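Putative rubredoxin reductase (PDB 3FG2) uses FAD to pass electrons from NADH to a ferredoxin, and so probably supplies the cytochrome P450 CYP199A2 of Rhodopseudomonas palustris. Local coordinates at residues Thr208-Ala211 against Arg216-Gly219; Arg111-Pro116 against Val233-Gly238; Phe355-Gly360 against Glu390-Leu395. All blocks are in the same frame, centred on the assembly; numbering follows the deposited sequence.

Contact 1 (Thr208-Ala211 against Arg216-Gly219); sequences TEIA and RVTG
Ala211 and Gly219 face each other as an antiparallel hydrogen-bonded pair, and most of the polar work falls on one atom, the carbonyl O of Ala211. Its main donor is the amide of Thr218: N to O is 2.6 Å, the N-H points almost straight at the acceptor (166°), and the donor comes from somewhat out of the carbonyl plane. The hydroxyl of the same threonine adds a weak bond, OG1 to Ala211 O at 3.1 Å. With chi1 at 55°, OG1 of Thr218 sits between its own backbone N and carbonyl carbon, which brings it to the oxygen already held by the amide, while CG2 stands anti to the carbonyl carbon. Gly219 N contributes a third, weak bond to that oxygen, and the return bond of the pair, Ala211 N to Gly219 O, is short at 2.8 Å but bent and weak.

The two strands form a beta hairpin, 207-213 and 216-222, within a three-stranded antiparallel sheet. Here their short axes lie 120° apart, a strong departure from antiparallel, and farther from the turn Thr208 and Glu209 both face Val221 in a classic beta bulge. Arg216, at the turn end, directs its guanidinium back to Glu213 in a salt bridge.

Beside the polar cluster, Ile210 meets Val217 through methyl groups. CG2 of Ile210, anti to the backbone N, lies equally far from both valine methyls, 4.0 Å from CG1 and CG2 of Val217, and the two branched side chains lie at a slant to one another. The methyl of Ala211 rests beside the Thr218 hydroxyl, CB to OG1 3.7 Å. Gly219 itself has an unusual, nearly fully extended backbone.

Contact 2 (Arg111-Pro116 against Val233-Gly238); sequences RMLDVP and VVVGVG
Leu113 and Val235 make the apolar half of this contact, and Arg111 with Val237 and Gly238 the polar half. Val233 opens the second segment as part of strand 232-235, in the parallel sheet that also holds strand 144-148; its backbone is bonded to Asp122 and Leu124, and its side chain packs on Ile148. Two residues on, Val235 points its side chain at the loop, and its CG2 comes to 4.3 Å from CB of Leu113, a loose van der Waals touch; Leu113 also lies on Ile148 and Ile210. The strand ends there, and the chain turns through Gly236 into Val237.

At Val237 the carbonyl O meets the arginine: CD of Arg111 is 3.5 Å from it, and the oxygen lies at the edge of the guanidinium, in its plane, without a hydrogen bond being formed. CG of Arg111 is anti to the backbone N (chi1 -180°) and the chain runs extended to NE, which carries the aliphatic part past this carbonyl. One methyl of Val237, CG2, is 3.8 Å from Arg111 O.

Gly238 then supplies the direct bond between the segments, its O accepting from Arg111 N at 3.0 Å with an N-H...O angle of 141°. Beside that N-H, Arg111 CB packs 3.1 Å from Gly238 O. A water accepts from Val237 N and lies within donating distance of both Arg111 O and Gly238 O. Gly238 lies about 10 Å from the bound FAD. Backbone groups and a water thus carry the specific bonding between the loop and the turn that follows strand 232-235, whereas the guanidinium may add a weak electrostatic attraction to the Val237 carbonyl.

Contact 3 (Phe355-Gly360 against Glu390-Leu395); sequences FCYKAG and EQAADL
In the C-terminal reductase domain, a five-stranded antiparallel sheet carries short helix 389-393 against its strand 351-358, and the meeting point is a single methyl group that fits in the angle between two aromatic side chains. Ala392 presents CB to the strand, where Phe355 and Tyr357, two residues apart, both direct their side chains toward the helix.

Over one face of the Phe355 ring the methyl makes a CH-pi contact, with CB of Ala392 3.9 Å from the ring centroid and 29° off the ring normal. It is displaced toward one side of the ring: the nearest carbon is CD2 of Phe355, 3.4 Å from Ala392 CB, and CG follows at 3.6 Å. In Phe355 a chi1 of -79°, with CG anti to the carbonyl carbon, swings the ring to the helix side, and chi2, 55°, turns a face to the methyl. Beyond the two segments, Phe355 also packs on Leu362 and Ile365 of the adjacent strand and on Phe376 of helix 371-380.

Tyr357 approaches differently, meeting the methyl with its phenolic oxygen. That oxygen is hydrogen-bonded to the backbone O of Val387, just ahead of the helix, so its polar requirement is met by the same part of the chain that brings in Ala392. The bond holds the far end of the tyrosine in place beside an apolar group.

No hydrogen bond joins the two segments, and all three touching residues are buried. CA of Phe355 lies 6.9 Å from CA of Ala392, a spacing consistent with the small side chain on the helix. On the tyrosine side of the methyl, Ala392 CB is 3.5 Å from Tyr357 OH.

Contacts 1 and 2 are neighbours, their centres 12 Å apart, and contact 1 is nested inside the long loop of chain closed by contact 2. They touch directly: Ile210 N lies 3.1 Å from Pro116 O, a probable hydrogen bond, and Val115 packs on Glu209. The hairpin 207-222 is thereby probably tied to the loop that precedes strand 123-124, an outermost strand of the parallel sheet containing strand 232-235. Both belong to the pyridine nucleotide-disulphide oxidoreductase part. Contact 3 follows later in the chain, in the C-terminal reductase domain, its centre 46 Å from contact 1 and 38 Å from contact 2. Of the three, only contact 2 comes near the FAD, without touching it.

Contact 1 (Thr208-Ala211 against Arg216-Gly219)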
loop_
_atom_site.group_PDB
_atom_site.type_symbol
_atom_site.label_atom_id
_atom_site.label_comp_id
_atom_site.label_asym_id
_atom_site.label_seq_id
_atom_site.Cartn_x
_atom_site.Cartn_y
_atom_site.Cartn_z
ATOM N N THR A 208 -9.208 -0.714 23.559
ATOM C CA THR A 208 -8.463 -1.075 24.760
ATOM C C THR A 208 -8.720 -2.523 25.146
ATOM O O THR A 208 -8.035 -3.069 26.010
ATOM C CB THR A 208 -8.862 -0.197 25.963
ATOM O OG1 THR A 208 -10.266 -0.339 26.209
ATOM C CG2 THR A 208 -8.533 1.266 25.695
ATOM N N GLU A 209 -9.709 -3.139 24.500
ATOM C CA GLU A 209 -10.080 -4.520 24.786
ATOM C C GLU A 209 -11.159 -4.995 23.810
ATOM O O GLU A 209 -11.968 -4.198 23.339
ATOM C CB GLU A 209 -10.604 -4.616 26.231
ATOM C CG GLU A 209 -11.344 -5.899 26.580
ATOM C CD GLU A 209 -11.846 -5.925 28.032
ATOM O OE1 GLU A 209 -12.522 -4.963 28.453
ATOM O OE2 GLU A 209 -11.573 -6.911 28.754
ATOM N N ILE A 210 -11.147 -6.287 23.492
ATOM C CA ILE A 210 -12.155 -6.870 22.617
ATOM C C ILE A 210 -13.085 -7.666 23.525
ATOM O O ILE A 210 -12.695 -8.711 24.057
ATOM C CB ILE A 210 -11.555 -7.854 21.589
ATOM C CG1 ILE A 210 -10.570 -7.121 20.669
ATOM C CG2 ILE A 210 -12.687 -8.535 20.808
ATOM C CD1 ILE A 210 -11.132 -5.866 20.026
ATOM N N ALA A 211 -14.302 -7.168 23.711
ATOM C CA ALA A 211 -15.276 -7.838 24.561
ATOM C C ALA A 211 -15.739 -9.148 23.931
ATOM O O ALA A 211 -16.157 -9.192 22.768
ATOM C CB ALA A 211 -16.478 -6.924 24.815
ATOM N N ARG A 216 -16.502 -15.790 21.580
ATOM C CA ARG A 216 -17.261 -15.083 20.566
ATOM C C ARG A 216 -17.162 -13.589 20.809
ATOM O O ARG A 216 -17.544 -13.108 21.873
ATOM C CB ARG A 216 -18.732 -15.490 20.628
ATOM C CG ARG A 216 -19.007 -16.928 20.262
ATOM C CD ARG A 216 -20.496 -17.220 20.342
ATOM N NE ARG A 216 -20.944 -17.476 21.709
ATOM C CZ ARG A 216 -20.589 -18.544 22.419
ATOM N NH1 ARG A 216 -21.043 -18.704 23.653
ATOM N NH2 ARG A 216 -19.778 -19.456 21.892
ATOM N N VAL A 217 -16.646 -12.858 19.830
ATOM C CA VAL A 217 -16.531 -11.410 19.953
ATOM C C VAL A 217 -17.924 -10.823 20.181
ATOM O O VAL A 217 -18.883 -11.254 19.549
ATOM C CB VAL A 217 -15.954 -10.782 18.659
ATOM C CG1 VAL A 217 -16.054 -9.277 18.730
ATOM C CG2 VAL A 217 -14.513 -11.216 18.453
ATOM N N THR A 218 -18.050 -9.856 21.083
ATOM C CA THR A 218 -19.350 -9.232 21.316
ATOM C C THR A 218 -19.262 -7.712 21.261
ATOM O O THR A 218 -20.277 -7.026 21.340
ATOM C CB THR A 218 -19.978 -9.630 22.681
ATOM O OG1 THR A 218 -19.062 -9.339 23.742
ATOM C CG2 THR A 218 -20.348 -11.103 22.695
ATOM N N GLY A 219 -18.052 -7.187 21.125
ATOM C CA GLY A 219 -17.899 -5.747 21.059
ATOM C C GLY A 219 -16.466 -5.281 21.197
ATOM O O GLY A 219 -15.567 -6.065 21.506
#

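Contact 2 (Arg111-Pro116 against Val233-Gly238)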
loop_
_atom_site.group_PDB
_atom_site.type_symbol
_atom_site.label_atom_id
_atom_site.label_comp_id
_atom_site.label_asym_id
_atom_site.label_seq_id
_atom_site.Cartn_x
_atom_site.Cartn_y
_atom_site.Cartn_z
ATOM N N ARG A 111 0.332 -5.210 11.509
ATOM C CA ARG A 111 0.815 -4.902 12.849
ATOM C C ARG A 111 -0.304 -5.427 13.752
ATOM O O ARG A 111 -1.432 -4.952 13.682
ATOM C CB ARG A 111 0.966 -3.399 13.036
ATOM C CG ARG A 111 1.470 -3.008 14.406
ATOM C CD ARG A 111 1.200 -1.548 14.655
ATOM N NE ARG A 111 1.762 -1.096 15.919
ATOM C CZ ARG A 111 1.373 0.010 16.545
ATOM N NH1 ARG A 111 0.412 0.767 16.019
ATOM N NH2 ARG A 111 1.951 0.365 17.689
ATOM N N MET A 112 -0.003 -6.416 14.579
ATOM C CA MET A 112 -1.017 -7.012 15.444
ATOM C C MET A 112 -1.665 -6.059 16.442
ATOM O O MET A 112 -0.995 -5.229 17.061
ATOM C CB MET A 112 -0.421 -8.201 16.200
ATOM C CG MET A 112 0.057 -9.348 15.312
ATOM S SD MET A 112 -1.279 -10.260 14.520
ATOM C CE MET A 112 -1.256 -9.543 12.890
ATOM N N LEU A 113 -2.979 -6.179 16.591
ATOM C CA LEU A 113 -3.702 -5.348 17.545
ATOM C C LEU A 113 -3.242 -5.835 18.919
ATOM O O LEU A 113 -3.454 -6.996 19.272
ATOM C CB LEU A 113 -5.210 -5.551 17.395
ATOM C CG LEU A 113 -6.088 -4.689 18.302
ATOM C CD1 LEU A 113 -5.949 -3.222 17.897
ATOM C CD2 LEU A 113 -7.528 -5.140 18.195
ATOM N N ASP A 114 -2.607 -4.949 19.681
ATOM C CA ASP A 114 -2.080 -5.280 21.004
ATOM C C ASP A 114 -3.112 -5.039 22.108
ATOM O O ASP A 114 -2.915 -4.210 22.997
ATOM C CB ASP A 114 -0.831 -4.436 21.259
ATOM C CG ASP A 114 -0.008 -4.935 22.433
ATOM O OD1 ASP A 114 -0.380 -5.949 23.067
ATOM O OD2 ASP A 114 1.027 -4.297 22.715
ATOM N N VAL A 115 -4.200 -5.797 22.067
ATOM C CA VAL A 115 -5.274 -5.634 23.034
ATOM C C VAL A 115 -5.814 -6.982 23.517
ATOM O O VAL A 115 -5.756 -7.973 22.795
ATOM C CB VAL A 115 -6.396 -4.784 22.373
ATOM C CG1 VAL A 115 -7.754 -5.408 22.592
ATOM C CG2 VAL A 115 -6.341 -3.365 22.896
ATOM N N PRO A 116 -6.338 -7.040 24.754
ATOM C CA PRO A 116 -6.876 -8.303 25.273
ATOM C C PRO A 116 -7.896 -8.925 24.320
ATOM O O PRO A 116 -8.739 -8.219 23.749
ATOM C CB PRO A 116 -7.497 -7.890 26.601
ATOM C CG PRO A 116 -6.564 -6.816 27.071
ATOM C CD PRO A 116 -6.365 -5.997 25.798
ATOM N N VAL A 233 -14.734 -8.000 13.930
ATOM C CA VAL A 233 -13.773 -6.907 14.006
ATOM C C VAL A 233 -12.742 -7.008 12.886
ATOM O O VAL A 233 -12.173 -8.076 12.635
ATOM C CB VAL A 233 -13.004 -6.905 15.354
ATOM C CG1 VAL A 233 -12.020 -5.722 15.397
ATOM C CG2 VAL A 233 -13.986 -6.827 16.519
ATOM N N VAL A 234 -12.511 -5.890 12.208
ATOM C CA VAL A 234 -11.517 -5.830 11.144
ATOM C C VAL A 234 -10.519 -4.765 11.588
ATOM O O VAL A 234 -10.888 -3.613 11.821
ATOM C CB VAL A 234 -12.160 -5.431 9.797
ATOM C CG1 VAL A 234 -11.088 -5.280 8.729
ATOM C CG2 VAL A 234 -13.172 -6.494 9.378
ATOM N N VAL A 235 -9.257 -5.143 11.737
ATOM C CA VAL A 235 -8.275 -4.172 12.189
ATOM C C VAL A 235 -7.241 -3.807 11.143
ATOM O O VAL A 235 -6.697 -4.664 10.442
ATOM C CB VAL A 235 -7.557 -4.637 13.500
ATOM C CG1 VAL A 235 -8.143 -5.947 13.986
ATOM C CG2 VAL A 235 -6.063 -4.757 13.284
ATOM N N GLY A 236 -6.997 -2.506 11.046
ATOM C CA GLY A 236 -6.030 -1.979 10.110
ATOM C C GLY A 236 -5.329 -0.829 10.793
ATOM O O GLY A 236 -5.501 0.331 10.412
ATOM N N VAL A 237 -4.552 -1.152 11.824
ATOM C CA VAL A 237 -3.824 -0.133 12.566
ATOM C C VAL A 237 -2.360 -0.065 12.166
ATOM O O VAL A 237 -1.484 0.070 13.020
ATOM C CB VAL A 237 -3.896 -0.373 14.085
ATOM C CG1 VAL A 237 -5.337 -0.247 14.556
ATOM C CG2 VAL A 237 -3.314 -1.738 14.429
ATOM N N GLY A 238 -2.090 -0.168 10.870
ATOM C CA GLY A 238 -0.714 -0.086 10.420
ATOM C C GLY A 238 -0.021 -1.394 10.098
ATOM O O GLY A 238 -0.496 -2.482 10.427
HETATM O O HOH W 1 -3.020 -3.688 11.696
#

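Contact 3 (Phe355-Gly360 against Glu390-Leu395)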
loop_
_atom_site.group_PDB
_atom_site.type_symbol
_atom_site.label_atom_id
_atom_site.label_comp_id
_atom_site.label_asym_id
_atom_site.label_seq_id
_atom_site.Cartn_x
_atom_site.Cartn_y
_atom_site.Cartn_z
ATOM N N PHE A 355 -6.000 21.286 -4.125
ATOM C CA PHE A 355 -4.655 21.617 -4.565
ATOM C C PHE A 355 -3.893 22.017 -3.316
ATOM O O PHE A 355 -4.184 23.031 -2.686
ATOM C CB PHE A 355 -4.682 22.759 -5.591
ATOM C CG PHE A 355 -5.061 22.316 -6.974
ATOM C CD1 PHE A 355 -6.245 21.619 -7.197
ATOM C CD2 PHE A 355 -4.235 22.597 -8.057
ATOM C CE1 PHE A 355 -6.601 21.206 -8.475
ATOM C CE2 PHE A 355 -4.580 22.188 -9.345
ATOM C CZ PHE A 355 -5.768 21.489 -9.552
ATOM N N CYS A 356 -2.919 21.201 -2.946
ATOM C CA CYS A 356 -2.151 21.461 -1.744
ATOM C C CYS A 356 -0.849 22.171 -2.041
ATOM O O CYS A 356 -0.084 21.755 -2.921
ATOM C CB CYS A 356 -1.873 20.145 -1.031
ATOM S SG CYS A 356 -3.346 19.136 -0.884
ATOM N N TYR A 357 -0.603 23.236 -1.285
ATOM C CA TYR A 357 0.606 24.031 -1.429
ATOM C C TYR A 357 1.432 24.110 -0.154
ATOM O O TYR A 357 0.935 23.878 0.955
ATOM C CB TYR A 357 0.262 25.460 -1.831
ATOM C CG TYR A 357 -0.409 25.599 -3.165
ATOM C CD1 TYR A 357 -1.735 25.206 -3.346
ATOM C CD2 TYR A 357 0.276 26.143 -4.251
ATOM C CE1 TYR A 357 -2.364 25.352 -4.572
ATOM C CE2 TYR A 357 -0.344 26.293 -5.485
ATOM C CZ TYR A 357 -1.664 25.898 -5.639
ATOM O OH TYR A 357 -2.285 26.064 -6.854
ATOM N N LYS A 358 2.701 24.457 -0.334
ATOM C CA LYS A 358 3.633 24.651 0.769
ATOM C C LYS A 358 4.594 25.737 0.299
ATOM O O LYS A 358 5.277 25.576 -0.711
ATOM C CB LYS A 358 4.401 23.372 1.084
ATOM C CG LYS A 358 5.356 23.543 2.257
ATOM C CD LYS A 358 6.012 22.232 2.669
ATOM C CE LYS A 358 6.926 21.700 1.592
ATOM N NZ LYS A 358 7.616 20.453 2.034
ATOM N N ALA A 359 4.619 26.857 1.013
ATOM C CA ALA A 359 5.487 27.974 0.655
ATOM C C ALA A 359 5.218 28.473 -0.765
ATOM O O ALA A 359 6.151 28.789 -1.497
ATOM C CB ALA A 359 6.951 27.567 0.794
ATOM N N GLY A 360 3.946 28.525 -1.150
ATOM C CA GLY A 360 3.571 29.015 -2.468
ATOM C C GLY A 360 3.716 28.078 -3.655
ATOM O O GLY A 360 3.396 28.455 -4.780
ATOM N N GLU A 390 -4.641 30.803 -6.973
ATOM C CA GLU A 390 -5.667 31.589 -7.642
ATOM C C GLU A 390 -6.094 30.878 -8.925
ATOM O O GLU A 390 -7.278 30.785 -9.236
ATOM C CB GLU A 390 -5.128 32.987 -7.975
ATOM C CG GLU A 390 -4.737 33.853 -6.764
ATOM C CD GLU A 390 -3.501 33.355 -6.013
ATOM O OE1 GLU A 390 -2.461 33.086 -6.659
ATOM O OE2 GLU A 390 -3.563 33.253 -4.765
ATOM N N GLN A 391 -5.118 30.370 -9.665
ATOM C CA GLN A 391 -5.397 29.670 -10.909
ATOM C C GLN A 391 -6.096 28.328 -10.679
ATOM O O GLN A 391 -6.990 27.940 -11.431
ATOM C CB GLN A 391 -4.090 29.447 -11.668
ATOM C CG GLN A 391 -3.436 30.732 -12.133
ATOM C CD GLN A 391 -2.060 30.510 -12.728
ATOM O OE1 GLN A 391 -1.575 31.332 -13.504
ATOM N NE2 GLN A 391 -1.417 29.410 -12.361
ATOM N N ALA A 392 -5.680 27.624 -9.633
ATOM C CA ALA A 392 -6.248 26.327 -9.301
ATOM C C ALA A 392 -7.744 26.403 -9.051
ATOM O O ALA A 392 -8.489 25.513 -9.446
ATOM C CB ALA A 392 -5.550 25.751 -8.074
ATOM N N ALA A 393 -8.178 27.470 -8.394
ATOM C CA ALA A 393 -9.585 27.632 -8.076
ATOM C C ALA A 393 -10.408 28.114 -9.255
ATOM O O ALA A 393 -11.616 27.905 -9.295
ATOM C CB ALA A 393 -9.742 28.595 -6.910
ATOM N N ASP A 394 -9.744 28.737 -10.222
ATOM C CA ASP A 394 -10.403 29.293 -11.403
ATOM C C ASP A 394 -10.762 28.286 -12.500
ATOM O O ASP A 394 -9.908 27.892 -13.307
ATOM C CB ASP A 394 -9.519 30.395 -11.988
ATOM C CG ASP A 394 -10.179 31.119 -13.138
ATOM O OD1 ASP A 394 -11.383 30.870 -13.381
ATOM O OD2 ASP A 394 -9.497 31.938 -13.794
ATOM N N LEU A 395 -12.034 27.898 -12.552
ATOM C CA LEU A 395 -12.489 26.929 -13.549
ATOM C C LEU A 395 -12.348 27.417 -14.978
ATOM O O LEU A 395 -12.574 26.652 -15.911
ATOM C CB LEU A 395 -13.942 26.523 -13.296
ATOM C CG LEU A 395 -14.171 25.636 -12.076
ATOM C CD1 LEU A 395 -15.655 25.336 -11.920
ATOM C CD2 LEU A 395 -13.374 24.352 -12.240
#